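Local coordinates for iron binding protein FbpA (Mannheimia haemolytica, PDB 1Q35), which binds ferric iron in the periplasm, probably as the solute-binding component of a bacterial iron-uptake system, and is captured here in its iron-free form, at residues A[72-77]-A[92-97]; A[103-108]-A[119-124]; A[216-221]-A[282-287]. All coordinates share one frame; numbering follows the deposited sequence. Where two conformers were deposited one is given.

In the fold
Strand 96-108 of the mixed sheet ties the three contacts together. Contact 1 sits at its start, contact 2 near its far end, and contact 3 reaches it through the neighbouring strand 216-219. Contact 1, away from the iron site, lies on the opposite side of the chain's centre from the other two, its centre about 34 Å from that of contact 2 and about 32 Å from that of contact 3. Contacts 2 and 3 touch, centres about 11 Å apart, partly through a hydrogen bond from Asn-219 ND2 to Ile-105 O. Both approach the iron-binding tyrosines, though no iron is bound in this model: Arg-103's side chain is about 3 Å from Tyr-142's, and Trp-284's about 8 Å from Tyr-199's.

Contact 1 of 3, residues A[72-77]-A[92-97]; sequences AQKIDS and NDQWFG
The carbonyl oxygen of Asp-93 is met twice by segment 72-77. Ile-75 N donates to Asp-93 O at 2.9 Å, and the CA of Lys-74 adds a C-H...O contact to the same Asp-93 O at 3.4 Å. One water donates to both Gln-73 O and Gln-94 O, extending the backbone link. A second water donates to Asp-93 OD2 and, weakly, to Asp-76 OD1; it stands between two carboxylates and probably eases their repulsion. Lys-74 CG sits beside its backbone N and anti to the carbonyl carbon (chi1 -63°), which lays it against Gln-94 CG at 3.6 Å, the two chains passing at a slant. At the end of its side chain, Gln-94 NE2 lies 3.4 Å from Ala-72 O. Ile-75 CB packs 3.9 Å from Phe-96 CZ, while Ile-75 O lies at the ring edge, 3.5 Å from Phe-96 CZ. Val-247 and Ile-250 of helix 243-254 pack against Ile-75 and Phe-96 respectively. The loop after helix 60-68 is thus joined to the approach to strand 96-108 by one direct backbone bond, one water between carbonyls and a weaker one between carboxylates, with apolar packing on its buried side and charged groups toward solvent.

Contact 2 of 3, residues A[103-108]-A[119-124]; sequences RVIYTS and FDYLDL
Tyr-121 and Ile-105 reach toward each other's segments beside one another, one making a polar contact and the other an apolar one. Arg-103 O lies at the edge of the tyrosine ring, in its plane, and accepts the hydrogen bond from Tyr-121 OH at 2.6 Å; the C=O...O angle of 169° puts the hydroxyl almost in line with the carbonyl. Tyr-121 CG sits beside its own backbone N (chi1 -56°), which carries the ring across to the strand. The hydroxyl gives to Arg-103 O and accepts from His-228 N, and this double use, with partners on two strands, fixes it.

Ile-105 leads with CD1, at the end of an extended chain (chi2 174°). This methyl meets Leu-124 CD1 tip to tip at 3.8 Å. It also comes to the edge of the Phe-119 ring, 3.9 Å from CE2, the isoleucine crossing that side chain at about a right angle. The one methyl thus touches Leu-124 and Phe-119 and lies near the Tyr-121 ring. Asp-123 CB lies over one face of the Phe-119 ring, toward the rim.

The turn carrying these groups is held from within: Asp-120 OD1 accepts from Leu-122 N, an Asx turn, and Asp-123 OD1 accepts from Asp-120 N. The Tyr-121 OH bond and the Ile-105 packing fasten it to strand 96-108. Its Leu-122 packs on helix 141-168 and its Leu-124 on strand 192-196, while the side chain of Arg-103, salt-bridged to Asp-178 of helix 178-187, lies beside the iron-binding Tyr-142.

Contact 3 of 3, residues A[216-221]-A[282-287]; sequences AIINFP and KGWGTF
Phe-220 crosses to segment 282-287 and meets it along its whole length. Its CB lies 3.5 Å from Phe-287 CB. With CG placed beside the backbone N, the ring is laid flat over that of Phe-287: Phe-220 CG and CD2 face Phe-287 CD1, CD2 at 3.4 Å, and Phe-220 CE2 faces Phe-287 CE1. The two rings form an offset stack, centroids 4.2 Å apart and planes at 14°, with Phe-287 CD1 over the centre of the Phe-220 ring. On the other flank Phe-220 CE1 turns to Trp-284, approaching its CB at 3.8 Å, while Trp-284 O lies at the Phe-220 ring edge and in its plane, 3.7 Å from Phe-220 CE1. The tip atom, CZ, comes near both Trp-284 CB and Phe-287 CD1. The ring thus meets Phe-287 by a face and Trp-284 mainly at CB and the backbone O.

Phe-287 can reach the stack because its CG occupies the place between the backbone N and the carbonyl carbon (chi1 56°). Ile-218, two residues before Phe-220, covers a face of the indole: Ile-218 CG2 lies above the five-membered ring, 3.8 Å from Trp-284 CD1, and Ile-218 CD1 makes a CH-pi contact 3.9 Å from the centroid of the six-membered ring and 9° from its normal. A water donates to Ile-218 O, a long bond, and to Trp-284 O, the polar link in an otherwise apolar contact.

Tyr-269 of strand 269-270 packs on both Phe-220 and Trp-284. This aromatic cluster joins the end of strand 216-219 to the turn after helix 279-283 in a periplasmic binding protein fold. It lies near the iron-binding tyrosines Tyr-198 and Tyr-199, the side chain of Trp-284 being about 6 Å from that of Tyr-198.

Contact 1 of 3, residues A[72-77]-A[92-97]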
loop_
_atom_site.group_PDB
_atom_site.type_symbol
_atom_site.label_atom_id
_atom_site.label_comp_id
_atom_site.label_asym_id
_atom_site.label_seq_id
_atom_site.Cartn_x
_atom_site.Cartn_y
_atom_site.Cartn_z
ATOM N N ALA A 72 -1.795 -7.611 18.674
ATOM C CA ALA A 72 -0.791 -8.483 18.073
ATOM C C ALA A 72 -0.012 -9.217 19.155
ATOM O O ALA A 72 -0.199 -8.964 20.347
ATOM C CB ALA A 72 0.164 -7.662 17.230
ATOM N N GLN A 73 0.869 -10.115 18.730
ATOM C CA GLN A 73 1.841 -10.733 19.631
ATOM C C GLN A 73 3.219 -10.821 18.991
ATOM O O GLN A 73 3.357 -10.789 17.763
ATOM C CB GLN A 73 1.375 -12.116 20.094
ATOM C CG GLN A 73 1.173 -13.146 18.995
ATOM C CD GLN A 73 0.868 -14.518 19.575
ATOM O OE1 GLN A 73 1.692 -15.083 20.301
ATOM N NE2 GLN A 73 -0.314 -15.039 19.292
ATOM N N LYS A 74 4.234 -10.944 19.837
ATOM C CA LYS A 74 5.619 -10.991 19.404
ATOM C C LYS A 74 5.974 -12.353 18.827
ATOM O O LYS A 74 5.688 -13.389 19.433
ATOM C CB LYS A 74 6.551 -10.674 20.574
ATOM C CG LYS A 74 6.372 -9.272 21.124
ATOM C CD LYS A 74 7.174 -9.050 22.396
ATOM C CE LYS A 74 8.665 -9.001 22.127
ATOM N NZ LYS A 74 9.376 -8.177 23.148
ATOM N N ILE A 75 6.607 -12.339 17.659
ATOM C CA ILE A 75 7.025 -13.547 16.963
ATOM C C ILE A 75 8.529 -13.496 16.753
ATOM O O ILE A 75 9.046 -12.608 16.069
ATOM C CB ILE A 75 6.315 -13.663 15.599
ATOM C CG1 ILE A 75 4.790 -13.609 15.761
ATOM C CG2 ILE A 75 6.755 -14.933 14.877
ATOM C CD1 ILE A 75 4.189 -14.764 16.551
ATOM N N ASP A 76 9.225 -14.457 17.350
ATOM C CA ASP A 76 10.669 -14.566 17.249
ATOM C C ASP A 76 10.976 -15.785 16.386
ATOM O O ASP A 76 10.885 -16.922 16.847
ATOM C CB ASP A 76 11.263 -14.710 18.652
ATOM C CG ASP A 76 12.780 -14.786 18.655
ATOM O OD1 ASP A 76 13.421 -14.492 17.621
ATOM O OD2 ASP A 76 13.422 -15.130 19.673
ATOM N N SER A 77 11.321 -15.528 15.127
ATOM C CA SER A 77 11.551 -16.560 14.125
ATOM C C SER A 77 12.876 -16.309 13.417
ATOM O O SER A 77 13.112 -15.215 12.915
ATOM C CB SER A 77 10.420 -16.539 13.092
ATOM O OG SER A 77 10.784 -17.249 11.923
ATOM N N ASN A 92 10.529 -4.698 17.628
ATOM C CA ASN A 92 9.891 -5.411 18.740
ATOM C C ASN A 92 9.042 -6.628 18.311
ATOM O O ASN A 92 8.229 -7.121 19.090
ATOM C CB ASN A 92 9.030 -4.413 19.532
ATOM C CG ASN A 92 8.564 -4.951 20.879
ATOM O OD1 ASN A 92 7.391 -4.813 21.236
ATOM N ND2 ASN A 92 9.475 -5.551 21.635
ATOM N N ASP A 93 9.220 -7.086 17.069
ATOM C CA ASP A 93 8.728 -8.393 16.602
ATOM C C ASP A 93 7.206 -8.590 16.537
ATOM O O ASP A 93 6.740 -9.725 16.509
ATOM C CB ASP A 93 9.332 -9.529 17.448
ATOM C CG ASP A 93 10.842 -9.573 17.389
ATOM O OD1 ASP A 93 11.444 -9.131 16.386
ATOM O OD2 ASP A 93 11.516 -10.061 18.322
ATOM N N GLN A 94 6.431 -7.513 16.459
ATOM C CA GLN A 94 4.971 -7.646 16.413
ATOM C C GLN A 94 4.346 -7.443 15.027
ATOM O O GLN A 94 3.156 -7.681 14.861
ATOM C CB GLN A 94 4.316 -6.692 17.407
ATOM C CG GLN A 94 4.613 -7.013 18.862
ATOM C CD GLN A 94 3.628 -6.355 19.794
ATOM O OE1 GLN A 94 3.764 -5.172 20.106
ATOM N NE2 GLN A 94 2.617 -7.103 20.216
ATOM N N TRP A 95 5.131 -6.994 14.051
ATOM C CA TRP A 95 4.642 -6.862 12.676
ATOM C C TRP A 95 5.776 -7.083 11.688
ATOM O O TRP A 95 6.943 -6.852 11.989
ATOM C CB TRP A 95 3.948 -5.510 12.438
ATOM C CG TRP A 95 4.833 -4.305 12.590
ATOM C CD1 TRP A 95 4.940 -3.503 13.689
ATOM C CD2 TRP A 95 5.723 -3.750 11.607
ATOM N NE1 TRP A 95 5.852 -2.502 13.461
ATOM C CE2 TRP A 95 6.347 -2.626 12.189
ATOM C CE3 TRP A 95 6.067 -4.096 10.293
ATOM C CZ2 TRP A 95 7.289 -1.849 11.510
ATOM C CZ3 TRP A 95 7.003 -3.317 9.616
ATOM C CH2 TRP A 95 7.601 -2.211 10.230
ATOM N N PHE A 96 5.403 -7.506 10.482
ATOM C CA PHE A 96 6.352 -7.924 9.459
ATOM C C PHE A 96 5.901 -7.464 8.084
ATOM O O PHE A 96 4.793 -7.753 7.654
ATOM C CB PHE A 96 6.508 -9.442 9.489
ATOM C CG PHE A 96 6.918 -9.943 10.831
ATOM C CD1 PHE A 96 5.961 -10.285 11.777
ATOM C CD2 PHE A 96 8.254 -9.973 11.189
ATOM C CE1 PHE A 96 6.335 -10.688 13.051
ATOM C CE2 PHE A 96 8.632 -10.386 12.457
ATOM C CZ PHE A 96 7.672 -10.736 13.386
ATOM N N GLY A 97 6.770 -6.725 7.412
ATOM C CA GLY A 97 6.554 -6.349 6.026
ATOM C C GLY A 97 6.834 -7.520 5.104
ATOM O O GLY A 97 7.772 -8.288 5.321
HETATM O O HOH W 1 2.673 -10.342 15.008
HETATM O O HOH W 2 13.756 -11.435 18.089
#

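Contact 2 of 3, residues A[103-108]-A[119-124]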
loop_
_atom_site.group_PDB
_atom_site.type_symbol
_atom_site.label_atom_id
_atom_site.label_comp_id
_atom_site.label_asym_id
_atom_site.label_seq_id
_atom_site.Cartn_x
_atom_site.Cartn_y
_atom_site.Cartn_z
ATOM N N ARG A 103 3.832 4.841 -3.967
ATOM C CA ARG A 103 2.670 5.617 -4.382
ATOM C C ARG A 103 3.173 6.653 -5.378
ATOM O O ARG A 103 3.850 7.613 -5.021
ATOM C CB ARG A 103 1.933 6.232 -3.190
ATOM C CG ARG A 103 0.532 6.707 -3.526
ATOM C CD ARG A 103 -0.455 6.572 -2.366
ATOM N NE ARG A 103 -1.828 6.867 -2.779
ATOM C CZ ARG A 103 -2.607 6.037 -3.475
ATOM N NH1 ARG A 103 -3.824 6.414 -3.831
ATOM N NH2 ARG A 103 -2.181 4.839 -3.828
ATOM N N VAL A 104 2.888 6.391 -6.647
ATOM C CA VAL A 104 3.478 7.110 -7.766
ATOM C C VAL A 104 2.511 8.124 -8.369
ATOM O O VAL A 104 1.357 8.221 -7.954
ATOM C CB VAL A 104 3.955 6.111 -8.848
ATOM C CG1 VAL A 104 4.973 5.142 -8.253
ATOM C CG2 VAL A 104 2.793 5.341 -9.465
ATOM N N ILE A 105 3.014 8.885 -9.336
ATOM C CA ILE A 105 2.195 9.785 -10.132
ATOM C C ILE A 105 2.140 9.240 -11.551
ATOM O O ILE A 105 3.170 9.088 -12.207
ATOM C CB ILE A 105 2.751 11.223 -10.128
ATOM C CG1 ILE A 105 2.796 11.767 -8.699
ATOM C CG2 ILE A 105 1.894 12.120 -11.029
ATOM C CD1 ILE A 105 3.463 13.109 -8.563
ATOM N N TYR A 106 0.935 8.904 -11.998
ATOM C CA TYR A 106 0.702 8.513 -13.386
ATOM C C TYR A 106 0.384 9.749 -14.206
ATOM O O TYR A 106 -0.324 10.634 -13.736
ATOM C CB TYR A 106 -0.450 7.509 -13.464
ATOM C CG TYR A 106 -0.126 6.203 -12.782
ATOM C CD1 TYR A 106 -0.738 5.827 -11.588
ATOM C CD2 TYR A 106 0.818 5.351 -13.321
ATOM C CE1 TYR A 106 -0.416 4.626 -10.968
ATOM C CE2 TYR A 106 1.151 4.154 -12.701
ATOM C CZ TYR A 106 0.534 3.795 -11.531
ATOM O OH TYR A 106 0.896 2.600 -10.953
ATOM N N THR A 107 0.912 9.820 -15.425
ATOM C CA THR A 107 0.615 10.942 -16.311
ATOM C C THR A 107 0.124 10.457 -17.661
ATOM O O THR A 107 0.423 9.350 -18.091
ATOM C CB THR A 107 1.847 11.828 -16.528
ATOM O OG1 THR A 107 2.948 11.025 -16.979
ATOM C CG2 THR A 107 2.299 12.498 -15.231
ATOM N N SER A 108 -0.629 11.316 -18.334
ATOM C CA SER A 108 -1.075 11.035 -19.689
ATOM C C SER A 108 0.138 10.947 -20.607
ATOM O O SER A 108 0.938 11.867 -20.662
ATOM C CB SER A 108 -1.997 12.148 -20.175
ATOM O OG SER A 108 -2.247 12.033 -21.565
ATOM N N PHE A 119 10.442 16.567 -9.871
ATOM C CA PHE A 119 8.993 16.680 -9.693
ATOM C C PHE A 119 8.549 16.022 -8.390
ATOM O O PHE A 119 8.953 14.913 -8.076
ATOM C CB PHE A 119 8.250 16.065 -10.882
ATOM C CG PHE A 119 6.828 16.536 -11.018
ATOM C CD1 PHE A 119 6.502 17.557 -11.902
ATOM C CD2 PHE A 119 5.808 15.968 -10.257
ATOM C CE1 PHE A 119 5.192 17.991 -12.038
ATOM C CE2 PHE A 119 4.490 16.403 -10.397
ATOM C CZ PHE A 119 4.190 17.414 -11.283
ATOM N N ASP A 120 7.683 16.712 -7.663
ATOM C CA ASP A 120 7.280 16.340 -6.312
ATOM C C ASP A 120 5.760 16.198 -6.278
ATOM O O ASP A 120 5.055 16.844 -7.054
ATOM C CB ASP A 120 7.723 17.465 -5.372
ATOM C CG ASP A 120 7.734 17.076 -3.913
ATOM O OD1 ASP A 120 6.684 16.671 -3.365
ATOM O OD2 ASP A 120 8.765 17.219 -3.225
ATOM N N TYR A 121 5.247 15.369 -5.370
ATOM C CA TYR A 121 3.816 15.401 -5.032
ATOM C C TYR A 121 3.307 16.836 -4.891
ATOM O O TYR A 121 2.224 17.162 -5.364
ATOM C CB TYR A 121 3.539 14.649 -3.723
ATOM C CG TYR A 121 4.025 13.224 -3.749
ATOM C CD1 TYR A 121 3.263 12.213 -4.320
ATOM C CD2 TYR A 121 5.274 12.889 -3.234
ATOM C CE1 TYR A 121 3.722 10.905 -4.363
ATOM C CE2 TYR A 121 5.743 11.588 -3.282
ATOM C CZ TYR A 121 4.964 10.604 -3.841
ATOM O OH TYR A 121 5.444 9.319 -3.900
ATOM N N LEU A 122 4.094 17.676 -4.227
ATOM C CA LEU A 122 3.722 19.066 -3.967
ATOM C C LEU A 122 3.374 19.846 -5.221
ATOM O O LEU A 122 2.567 20.775 -5.172
ATOM C CB LEU A 122 4.855 19.796 -3.248
ATOM C CG LEU A 122 5.123 19.376 -1.806
ATOM C CD1 LEU A 122 6.455 19.937 -1.350
ATOM C CD2 LEU A 122 3.992 19.837 -0.890
ATOM N N ASP A 123 4.000 19.508 -6.341
ATOM C CA ASP A 123 3.738 20.220 -7.588
ATOM C C ASP A 123 2.290 20.071 -8.052
ATOM O O ASP A 123 1.759 20.974 -8.691
ATOM C CB ASP A 123 4.749 19.805 -8.655
ATOM C CG ASP A 123 6.138 20.270 -8.301
ATOM O OD1 ASP A 123 7.056 19.452 -8.234
ATOM O OD2 ASP A 123 6.398 21.447 -7.986
ATOM N N LEU A 124 1.644 18.965 -7.697
ATOM C CA LEU A 124 0.247 18.730 -8.071
ATOM C C LEU A 124 -0.746 19.718 -7.454
ATOM O O LEU A 124 -1.887 19.789 -7.905
ATOM C CB LEU A 124 -0.173 17.297 -7.730
ATOM C CG LEU A 124 0.589 16.171 -8.432
ATOM C CD1 LEU A 124 0.092 14.827 -7.916
ATOM C CD2 LEU A 124 0.437 16.262 -9.938
#

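Contact 3 of 3, residues A[216-221]-A[282-287]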
loop_
_atom_site.group_PDB
_atom_site.type_symbol
_atom_site.label_atom_id
_atom_site.label_comp_id
_atom_site.label_asym_id
_atom_site.label_seq_id
_atom_site.Cartn_x
_atom_site.Cartn_y
_atom_site.Cartn_z
ATOM N N ALA A 216 -0.784 5.784 -20.198
ATOM C CA ALA A 216 -0.194 6.490 -19.068
ATOM C C ALA A 216 1.283 6.158 -18.916
ATOM O O ALA A 216 1.765 5.145 -19.423
ATOM C CB ALA A 216 -0.950 6.154 -17.781
ATOM N N ILE A 217 1.983 7.031 -18.202
ATOM C CA ILE A 217 3.384 6.851 -17.859
ATOM C C ILE A 217 3.485 6.789 -16.337
ATOM O O ILE A 217 2.873 7.593 -15.634
ATOM C CB ILE A 217 4.223 8.018 -18.415
ATOM C CG1 ILE A 217 4.247 7.962 -19.949
ATOM C CG2 ILE A 217 5.646 7.984 -17.847
ATOM C CD1 ILE A 217 4.696 9.251 -20.591
ATOM N N ILE A 218 4.253 5.824 -15.840
ATOM C CA ILE A 218 4.548 5.740 -14.411
ATOM C C ILE A 218 5.721 6.666 -14.070
ATOM O O ILE A 218 6.754 6.656 -14.745
ATOM C CB ILE A 218 4.807 4.263 -13.968
ATOM C CG1 ILE A 218 4.991 4.179 -12.451
ATOM C CG2 ILE A 218 6.015 3.641 -14.676
ATOM C CD1 ILE A 218 4.802 2.796 -11.884
ATOM N N ASN A 219 5.550 7.484 -13.035
ATOM C CA ASN A 219 6.584 8.427 -12.614
ATOM C C ASN A 219 6.834 8.295 -11.125
ATOM O O ASN A 219 5.895 8.293 -10.337
ATOM C CB ASN A 219 6.188 9.881 -12.890
ATOM C CG ASN A 219 5.816 10.138 -14.333
ATOM O OD1 ASN A 219 6.668 10.486 -15.155
ATOM N ND2 ASN A 219 4.532 9.999 -14.643
ATOM N N PHE A 220 8.106 8.229 -10.746
ATOM C CA PHE A 220 8.518 8.164 -9.349
ATOM C C PHE A 220 8.961 9.558 -8.921
ATOM O O PHE A 220 9.998 10.049 -9.383
ATOM C CB PHE A 220 9.675 7.175 -9.191
ATOM C CG PHE A 220 9.346 5.793 -9.646
ATOM C CD1 PHE A 220 9.908 5.280 -10.805
ATOM C CD2 PHE A 220 8.472 4.997 -8.917
ATOM C CE1 PHE A 220 9.603 3.999 -11.230
ATOM C CE2 PHE A 220 8.165 3.711 -9.338
ATOM C CZ PHE A 220 8.725 3.214 -10.496
ATOM N N PRO A 221 8.180 10.227 -8.075
ATOM C CA PRO A 221 8.549 11.575 -7.633
ATOM C C PRO A 221 9.973 11.646 -7.085
ATOM O O PRO A 221 10.437 10.737 -6.397
ATOM C CB PRO A 221 7.501 11.877 -6.565
ATOM C CG PRO A 221 6.317 11.112 -7.029
ATOM C CD PRO A 221 6.884 9.810 -7.504
ATOM N N LYS A 282 11.154 -4.085 -13.357
ATOM C CA LYS A 282 12.554 -3.742 -13.607
ATOM C C LYS A 282 12.690 -2.694 -14.712
ATOM O O LYS A 282 13.570 -1.836 -14.657
ATOM C CB LYS A 282 13.352 -4.991 -13.979
ATOM C CG LYS A 282 13.637 -5.907 -12.803
ATOM C CD LYS A 282 14.625 -7.003 -13.164
ATOM C CE LYS A 282 14.043 -7.997 -14.143
ATOM N NZ LYS A 282 14.877 -9.224 -14.234
ATOM N N GLY A 283 11.819 -2.772 -15.715
ATOM C CA GLY A 283 11.825 -1.839 -16.831
ATOM C C GLY A 283 11.514 -0.405 -16.449
ATOM O O GLY A 283 11.873 0.522 -17.172
ATOM N N TRP A 284 10.847 -0.211 -15.314
ATOM C CA TRP A 284 10.562 1.135 -14.812
ATOM C C TRP A 284 11.799 1.840 -14.273
ATOM O O TRP A 284 11.779 3.059 -14.082
ATOM C CB TRP A 284 9.517 1.101 -13.694
ATOM C CG TRP A 284 8.230 0.453 -14.055
ATOM C CD1 TRP A 284 7.710 0.275 -15.305
ATOM C CD2 TRP A 284 7.284 -0.116 -13.145
ATOM N NE1 TRP A 284 6.498 -0.368 -15.225
ATOM C CE2 TRP A 284 6.218 -0.623 -13.907
ATOM C CE3 TRP A 284 7.232 -0.252 -11.750
ATOM C CZ2 TRP A 284 5.115 -1.249 -13.328
ATOM C CZ3 TRP A 284 6.132 -0.875 -11.179
ATOM C CH2 TRP A 284 5.092 -1.363 -11.966
ATOM N N GLY A 285 12.857 1.082 -13.997
ATOM C CA GLY A 285 14.054 1.610 -13.372
ATOM C C GLY A 285 13.870 1.706 -11.869
ATOM O O GLY A 285 12.779 1.463 -11.344
ATOM N N THR A 286 14.941 2.054 -11.168
ATOM C CA THR A 286 14.853 2.305 -9.733
ATOM C C THR A 286 14.562 3.788 -9.466
ATOM O O THR A 286 14.358 4.577 -10.392
ATOM C CB THR A 286 16.098 1.773 -8.987
ATOM O OG1 THR A 286 15.795 1.644 -7.589
ATOM C CG2 THR A 286 17.270 2.732 -9.053
ATOM N N PHE A 287 14.501 4.154 -8.192
ATOM C CA PHE A 287 14.180 5.519 -7.805
ATOM C C PHE A 287 14.653 5.763 -6.382
ATOM O O PHE A 287 14.985 4.831 -5.660
ATOM C CB PHE A 287 12.672 5.772 -7.929
ATOM C CG PHE A 287 11.840 4.811 -7.153
ATOM C CD1 PHE A 287 11.403 3.627 -7.723
ATOM C CD2 PHE A 287 11.503 5.084 -5.846
ATOM C CE1 PHE A 287 10.638 2.739 -6.996
ATOM C CE2 PHE A 287 10.739 4.203 -5.117
ATOM C CZ PHE A 287 10.306 3.023 -5.687
HETATM O O HOH W 3 9.621 5.121 -14.526
#